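Local coordinates for terminal oxygenase component of carbazole 1,9a-dioxygenase (PDB 3GCF), which probably catalyses the angular dioxygenation of carbazole, using a Rieske [2Fe-2S] cluster and a mononuclear non-heme iron, at residues L25-G30 with S175-G180; N33-A38 with E147-S152; S152-P157 with W269-L274. All blocks are in the same frame, centred on the assembly; numbering follows the deposited sequence.

Interaction 1: L25-G30 with S175-G180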
# COMPACT_ATOMS: atom_id res chain seq x y z
N LEU A 25 -11.85 20.12 14.54
CA LEU A 25 -12.02 19.24 13.39
C LEU A 25 -10.99 19.53 12.32
O LEU A 25 -10.63 18.65 11.54
CB LEU A 25 -13.42 19.39 12.79
CG LEU A 25 -14.60 18.99 13.67
CD1 LEU A 25 -15.84 18.90 12.79
CD2 LEU A 25 -14.33 17.66 14.34
N GLU A 26 -10.51 20.77 12.28
CA GLU A 26 -9.51 21.18 11.30
C GLU A 26 -8.11 20.73 11.68
O GLU A 26 -7.27 20.51 10.81
CB GLU A 26 -9.52 22.70 11.14
CG GLU A 26 -10.74 23.26 10.44
CD GLU A 26 -10.90 24.76 10.67
OE1 GLU A 26 -9.88 25.48 10.61
OE2 GLU A 26 -12.05 25.21 10.89
N ALA A 27 -7.85 20.62 12.98
CA ALA A 27 -6.54 20.24 13.49
C ALA A 27 -6.21 18.76 13.29
O ALA A 27 -5.79 18.07 14.21
CB ALA A 27 -6.44 20.61 14.96
N THR A 28 -6.41 18.28 12.07
CA THR A 28 -6.14 16.90 11.73
C THR A 28 -4.71 16.51 12.09
O THR A 28 -4.44 15.39 12.51
CB THR A 28 -6.33 16.66 10.22
OG1 THR A 28 -7.62 17.12 9.83
CG2 THR A 28 -6.20 15.19 9.89
N LEU A 29 -3.79 17.45 11.92
CA LEU A 29 -2.38 17.20 12.18
C LEU A 29 -1.92 17.78 13.52
O LEU A 29 -0.72 17.92 13.76
CB LEU A 29 -1.55 17.76 11.02
CG LEU A 29 -0.21 17.13 10.62
CD1 LEU A 29 -0.32 15.62 10.58
CD2 LEU A 29 0.21 17.67 9.25
N GLY A 30 -2.88 18.11 14.38
CA GLY A 30 -2.56 18.63 15.70
C GLY A 30 -2.60 20.13 15.90
O GLY A 30 -2.81 20.90 14.96
N SER A 175 -3.73 5.64 14.27
CA SER A 175 -5.00 6.35 14.27
C SER A 175 -4.69 7.82 14.42
O SER A 175 -3.60 8.18 14.88
CB SER A 175 -5.91 5.90 15.43
OG SER A 175 -5.76 6.74 16.58
N ASN A 176 -5.64 8.66 14.04
CA ASN A 176 -5.47 10.10 14.19
C ASN A 176 -5.26 10.32 15.68
O ASN A 176 -5.78 9.55 16.50
CB ASN A 176 -6.72 10.83 13.72
CG ASN A 176 -6.60 12.33 13.85
OD1 ASN A 176 -7.20 12.93 14.74
ND2 ASN A 176 -5.84 12.94 12.95
N TRP A 177 -4.53 11.37 16.04
CA TRP A 177 -4.25 11.67 17.44
C TRP A 177 -5.50 11.96 18.27
O TRP A 177 -5.55 11.63 19.46
CB TRP A 177 -3.30 12.86 17.55
CG TRP A 177 -3.91 14.17 17.13
CD1 TRP A 177 -4.13 14.60 15.86
CD2 TRP A 177 -4.40 15.20 18.00
NE1 TRP A 177 -4.73 15.84 15.87
CE2 TRP A 177 -4.91 16.23 17.17
CE3 TRP A 177 -4.47 15.36 19.39
CZ2 TRP A 177 -5.48 17.40 17.69
CZ3 TRP A 177 -5.03 16.52 19.91
CH2 TRP A 177 -5.53 17.53 19.06
N ARG A 178 -6.50 12.59 17.66
CA ARG A 178 -7.71 12.92 18.39
C ARG A 178 -8.43 11.67 18.89
O ARG A 178 -9.08 11.70 19.94
CB ARG A 178 -8.63 13.78 17.52
CG ARG A 178 -8.03 15.15 17.22
CD ARG A 178 -8.74 15.88 16.09
NE ARG A 178 -8.72 15.09 14.87
CZ ARG A 178 -9.18 15.51 13.69
NH1 ARG A 178 -9.70 16.73 13.57
NH2 ARG A 178 -9.14 14.71 12.64
N LEU A 179 -8.31 10.56 18.16
CA LEU A 179 -8.95 9.32 18.59
C LEU A 179 -8.20 8.79 19.81
O LEU A 179 -8.76 8.06 20.63
CB LEU A 179 -8.93 8.28 17.46
CG LEU A 179 -9.70 8.68 16.19
CD1 LEU A 179 -9.65 7.54 15.17
CD2 LEU A 179 -11.14 9.02 16.55
N GLY A 180 -6.93 9.15 19.94
CA GLY A 180 -6.14 8.72 21.08
C GLY A 180 -6.59 9.48 22.32
O GLY A 180 -6.89 8.89 23.36
O HOH W 1 -10.17 15.43 9.62
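Arg178, Trp177 and Asn176 each give a side-chain N-H to a backbone carbonyl of 25-30. The three donors sit at the start of helix 177-184, where Asn176 is the N-cap. The acceptors lie where helix 22-26 ends and the chain turns, through a type I beta turn from Ala27 to Gly30. Arg178 NH1 reaches Leu25 O at 2.9 Å. The oxygen lies in the guanidinium plane, but the nitrogen stands above the carbonyl plane. NH1 also bonds to Tyr24 O. Asn176 ND2 donates to Thr28 O at 2.9 Å, on a lone pair in the carbonyl plane. Asn176 ND2 is also hydrogen-bonded to Glu295 O. Trp177 NE1 meets Ala27 O at 3.0 Å, almost in line with the C=O bond. Ala27 O also takes Gly30 N, the closing bond of the turn, so two donors fix this carbonyl.

Asn176 OD1 also fixes the arginine. It accepts Arg178 N, the capping bond, and Arg178 NE at 2.6 Å, from opposite faces of its plane. The bend of the arginine chain at chi3 (-58°) folds the guanidinium back to this oxygen. Thr28 CA lies over one guanidinium face. A water joins Thr28 OG1 to Arg178 NH2.

The indole packs between two groups. Arg178 CG lies over one face and Gly30 CA over the other, both near the rim. Trp354 of helix 353-356 touches both Leu25 and Arg178. The apolar part is small: Ala27 CB approaches Trp177 CZ2 at 4.3 Å.

Interaction 2: N33-A38 with E147-S152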
# COMPACT_ATOMS: atom_id res chain seq x y z
N ASN A 33 2.25 25.45 17.95
CA ASN A 33 2.50 26.61 18.79
C ASN A 33 2.26 26.12 20.22
O ASN A 33 1.71 26.83 21.06
CB ASN A 33 1.60 27.79 18.43
CG ASN A 33 2.10 28.55 17.21
OD1 ASN A 33 3.31 28.67 17.00
ND2 ASN A 33 1.18 29.07 16.41
N HIS A 34 2.67 24.88 20.46
CA HIS A 34 2.56 24.21 21.75
C HIS A 34 3.77 23.29 21.89
O HIS A 34 4.38 22.90 20.89
CB HIS A 34 1.31 23.32 21.80
CG HIS A 34 0.03 24.06 22.02
ND1 HIS A 34 -0.35 24.57 23.24
CD2 HIS A 34 -0.98 24.36 21.16
CE1 HIS A 34 -1.53 25.15 23.14
NE2 HIS A 34 -1.93 25.04 21.88
N TRP A 35 4.12 22.97 23.13
CA TRP A 35 5.21 22.05 23.38
C TRP A 35 4.61 20.65 23.25
O TRP A 35 3.45 20.43 23.60
CB TRP A 35 5.75 22.21 24.80
CG TRP A 35 6.55 23.46 25.03
CD1 TRP A 35 6.10 24.64 25.54
CD2 TRP A 35 7.95 23.63 24.80
NE1 TRP A 35 7.13 25.54 25.65
CE2 TRP A 35 8.28 24.94 25.20
CE3 TRP A 35 8.96 22.79 24.30
CZ2 TRP A 35 9.59 25.44 25.11
CZ3 TRP A 35 10.26 23.29 24.21
CH2 TRP A 35 10.56 24.61 24.61
N HIS A 36 5.40 19.71 22.73
CA HIS A 36 4.97 18.32 22.56
C HIS A 36 6.16 17.42 22.87
O HIS A 36 7.29 17.75 22.53
CB HIS A 36 4.52 18.05 21.12
CG HIS A 36 3.21 18.68 20.75
ND1 HIS A 36 2.00 18.19 21.19
CD2 HIS A 36 2.93 19.75 19.98
CE1 HIS A 36 1.03 18.93 20.69
NE2 HIS A 36 1.56 19.89 19.96
N PRO A 37 5.93 16.28 23.54
CA PRO A 37 7.05 15.39 23.84
C PRO A 37 7.54 14.72 22.56
O PRO A 37 6.74 14.41 21.67
CB PRO A 37 6.45 14.39 24.83
CG PRO A 37 5.00 14.34 24.41
CD PRO A 37 4.69 15.79 24.16
N ALA A 38 8.85 14.49 22.46
CA ALA A 38 9.43 13.86 21.28
C ALA A 38 10.05 12.52 21.63
O ALA A 38 10.00 11.57 20.86
CB ALA A 38 10.49 14.77 20.67
N GLU A 147 7.14 32.28 19.08
CA GLU A 147 8.24 32.09 20.01
C GLU A 147 7.65 31.19 21.09
O GLU A 147 6.46 31.27 21.40
CB GLU A 147 8.68 33.42 20.64
CG GLU A 147 9.02 34.51 19.64
CD GLU A 147 9.75 35.67 20.30
OE1 GLU A 147 9.32 36.11 21.39
OE2 GLU A 147 10.75 36.15 19.71
N PRO A 148 8.47 30.32 21.67
CA PRO A 148 7.95 29.43 22.71
C PRO A 148 7.52 30.14 23.99
O PRO A 148 8.12 31.13 24.39
CB PRO A 148 9.10 28.46 22.94
CG PRO A 148 10.31 29.30 22.67
CD PRO A 148 9.91 30.07 21.43
N HIS A 149 6.46 29.62 24.60
CA HIS A 149 5.97 30.15 25.87
C HIS A 149 6.41 29.13 26.91
O HIS A 149 7.06 28.13 26.57
CB HIS A 149 4.45 30.28 25.85
CG HIS A 149 3.74 29.07 25.33
ND1 HIS A 149 3.28 28.99 24.03
CD2 HIS A 149 3.46 27.88 25.90
CE1 HIS A 149 2.75 27.79 23.83
NE2 HIS A 149 2.85 27.10 24.95
N ALA A 150 6.07 29.36 28.17
CA ALA A 150 6.45 28.45 29.25
C ALA A 150 5.93 27.04 29.03
O ALA A 150 4.76 26.84 28.71
CB ALA A 150 5.95 28.99 30.58
N LEU A 151 6.81 26.06 29.23
CA LEU A 151 6.46 24.65 29.07
C LEU A 151 5.27 24.26 29.94
O LEU A 151 4.41 23.48 29.51
CB LEU A 151 7.67 23.77 29.44
CG LEU A 151 7.45 22.25 29.46
CD1 LEU A 151 7.05 21.78 28.07
CD2 LEU A 151 8.72 21.54 29.92
N SER A 152 5.23 24.80 31.15
CA SER A 152 4.16 24.50 32.11
C SER A 152 2.77 24.81 31.59
O SER A 152 1.78 24.29 32.11
CB SER A 152 4.39 25.29 33.41
OG SER A 152 4.27 26.68 33.18
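Trp35 NE1 donates to His149 O at 2.7 Å. The bond is nearly straight, at 176°, and the oxygen lies in the indole plane. It ties strand 34-40, an edge strand of the Rieske-domain sheet within this chain, to the loop that follows strand 138-143.

Leu151 CD1 sits over one face of the indole, 3.5 Å from Trp35 CG, and makes a CH-pi contact with the five-membered ring. Pro148 CB comes to 3.8 Å from Trp35 CZ2. The edge of the indole points at the face of the His149 imidazole, in an offset edge-to-face pair with planes at 89°. Phe142 meets both rings edge-to-face.

His149 takes the position between its backbone N and carbonyl carbon (chi1 47°), which turns its ring back to the strand. There CE1 points edge-on at Asn33 O, 3.1 Å away. Its NE2 bonds to Asp154 OD2, which also takes backbone Trp35 N, and His34 ND1 bonds to OD1. Asn33 and His34 form a G1 bulge opposite Ile143.

One direct hydrogen bond joins the segments, and the histidines share a carboxylate. His34 NE2 accepts from Arg378 N, so this ring is probably neutral with its proton on ND1; the carboxylate would probably favour a proton on His149 NE2.

Interaction 3: S152-P157 with W269-L274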
# COMPACT_ATOMS: atom_id res chain seq x y z
N SER A 152 5.23 24.80 31.15
CA SER A 152 4.16 24.50 32.11
C SER A 152 2.77 24.81 31.59
O SER A 152 1.78 24.29 32.11
CB SER A 152 4.39 25.29 33.41
OG SER A 152 4.27 26.68 33.18
N GLU A 153 2.69 25.65 30.57
CA GLU A 153 1.40 26.01 30.01
C GLU A 153 0.80 24.90 29.15
O GLU A 153 -0.40 24.93 28.84
CB GLU A 153 1.54 27.30 29.18
CG GLU A 153 1.62 28.56 30.04
CD GLU A 153 1.87 29.82 29.23
OE1 GLU A 153 1.30 29.95 28.12
OE2 GLU A 153 2.63 30.68 29.70
N ASP A 154 1.62 23.92 28.76
CA ASP A 154 1.16 22.82 27.92
C ASP A 154 1.20 21.47 28.63
O ASP A 154 1.26 20.42 27.98
CB ASP A 154 1.99 22.74 26.64
CG ASP A 154 1.80 23.95 25.75
OD1 ASP A 154 0.67 24.49 25.71
OD2 ASP A 154 2.78 24.36 25.08
N LEU A 155 1.18 21.50 29.95
CA LEU A 155 1.21 20.28 30.75
C LEU A 155 0.13 20.32 31.82
O LEU A 155 -0.26 21.39 32.28
CB LEU A 155 2.58 20.13 31.43
CG LEU A 155 3.78 19.87 30.52
CD1 LEU A 155 5.08 19.96 31.33
CD2 LEU A 155 3.64 18.49 29.87
N PRO A 156 -0.38 19.15 32.22
CA PRO A 156 -1.42 19.10 33.25
C PRO A 156 -0.81 19.56 34.57
O PRO A 156 0.40 19.41 34.78
CB PRO A 156 -1.81 17.62 33.30
CG PRO A 156 -1.46 17.12 31.92
CD PRO A 156 -0.16 17.81 31.64
N PRO A 157 -1.61 20.13 35.47
CA PRO A 157 -1.03 20.55 36.75
C PRO A 157 -0.45 19.33 37.46
O PRO A 157 -1.01 18.24 37.38
CB PRO A 157 -2.22 21.15 37.50
CG PRO A 157 -3.11 21.65 36.39
CD PRO A 157 -3.02 20.54 35.37
N TRP A 269 -5.72 18.11 29.18
CA TRP A 269 -5.30 19.50 29.05
C TRP A 269 -4.68 19.78 27.68
O TRP A 269 -4.06 18.90 27.09
CB TRP A 269 -4.29 19.84 30.15
CG TRP A 269 -4.78 19.43 31.52
CD1 TRP A 269 -4.85 18.17 32.02
CD2 TRP A 269 -5.36 20.29 32.51
NE1 TRP A 269 -5.44 18.18 33.26
CE2 TRP A 269 -5.76 19.47 33.58
CE3 TRP A 269 -5.57 21.67 32.59
CZ2 TRP A 269 -6.38 19.98 34.73
CZ3 TRP A 269 -6.18 22.18 33.73
CH2 TRP A 269 -6.58 21.34 34.79
N LEU A 270 -4.87 21.00 27.19
CA LEU A 270 -4.30 21.37 25.90
C LEU A 270 -2.78 21.22 26.00
O LEU A 270 -2.21 21.46 27.06
CB LEU A 270 -4.67 22.81 25.54
CG LEU A 270 -6.08 23.03 24.99
CD1 LEU A 270 -6.40 24.52 24.93
CD2 LEU A 270 -6.18 22.42 23.60
N PRO A 271 -2.11 20.83 24.90
CA PRO A 271 -2.67 20.54 23.58
C PRO A 271 -3.32 19.17 23.43
O PRO A 271 -3.73 18.79 22.33
CB PRO A 271 -1.46 20.70 22.67
CG PRO A 271 -0.36 20.14 23.52
CD PRO A 271 -0.64 20.76 24.88
N GLY A 272 -3.42 18.43 24.53
CA GLY A 272 -4.03 17.11 24.50
C GLY A 272 -3.24 16.12 25.35
O GLY A 272 -2.65 15.17 24.84
N VAL A 273 -3.25 16.36 26.66
CA VAL A 273 -2.50 15.53 27.60
C VAL A 273 -3.42 15.03 28.72
O VAL A 273 -4.08 15.83 29.39
CB VAL A 273 -1.34 16.34 28.22
CG1 VAL A 273 -0.44 15.44 29.08
CG2 VAL A 273 -0.53 17.00 27.10
N LEU A 274 -3.45 13.72 28.90
CA LEU A 274 -4.30 13.10 29.91
C LEU A 274 -3.60 12.97 31.26
O LEU A 274 -2.37 12.87 31.34
CB LEU A 274 -4.73 11.71 29.46
CG LEU A 274 -5.93 11.05 30.17
CD1 LEU A 274 -7.20 11.65 29.61
CD2 LEU A 274 -5.93 9.54 29.94
O HOH W 2 -2.92 23.57 28.54
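Pro156 and Pro157 lie against one face of the Trp269 indole. Pro157 CD sits over the centre of the six-membered ring, 3.4 Å from its centroid. Pro156 CA stands over the five-membered ring on the same face, 3.9 Å from that centroid. Both are CH-pi contacts, so the proline pair follows the length of the flat bicycle. Pro157 CG continues toward Trp269 CH2.

The Pro156 ring is the main bump. It fits the hollow between Trp269 and Val273. Its CB touches Trp269 CD1 at 3.3 Å, while its CG meets Val273 CG1 at 3.5 Å. The valine contact is tighter than usual. Val273 CG1 is anti to the backbone N (chi1 -173°), which turns this methyl onto the proline. Val273 and Trp269 are paired across a classic bulge, with Gly272 and Val273 both opposite Trp269. With an alanine in place of Trp269, a gap would probably open against Pro156 and Pro157, which would lose the flat surface they rest on, and Ser267 OG would lose its indole partner.

A second, smaller fit lies at the other end. Pro271, after a cis peptide bond, puts CD against Asp154 CB at 3.7 Å. The two side chains cross at about a right angle. No direct hydrogen bond joins the segments, but a water lies within hydrogen-bonding reach of both Glu153 O and Leu270 O.

The polar groups look elsewhere. The Asp154 carboxylate serves His34 of strand 34-40 and the 147-152 loop, and Trp269 NE1 bonds to Ser267. Strands 265-269 and 273-277 are neighbours in the catalytic-domain sheet. Leu270 packs on helix 364-376, Val273 on Phe289 of strand 285-292, and Pro271 on strand 34-40.

Interactions 2 and 3 lie where the Rieske domain meets the catalytic domain; interaction 1 packs the N-terminal segment 25-30 on helix 177-184 beside them. The centres of interactions 2 and 3 are about 10 Å apart, and interaction 1 lies about 18 and 16 Å from them. Interaction 2 is nested in the loop closed by interaction 1. Interaction 3 follows interaction 2, sharing Ser152, and crosses interaction 1 along the sequence. The Asp154 carboxylate, part of interaction 3, is shared with interaction 2, while Pro271 packs on His34 and His36. Pro271 O touches Trp177. Interactions 2 and 3 thus connect the two domain sheets; the side chain of Leu274 is about 8 Å from the bound iron(II) ion.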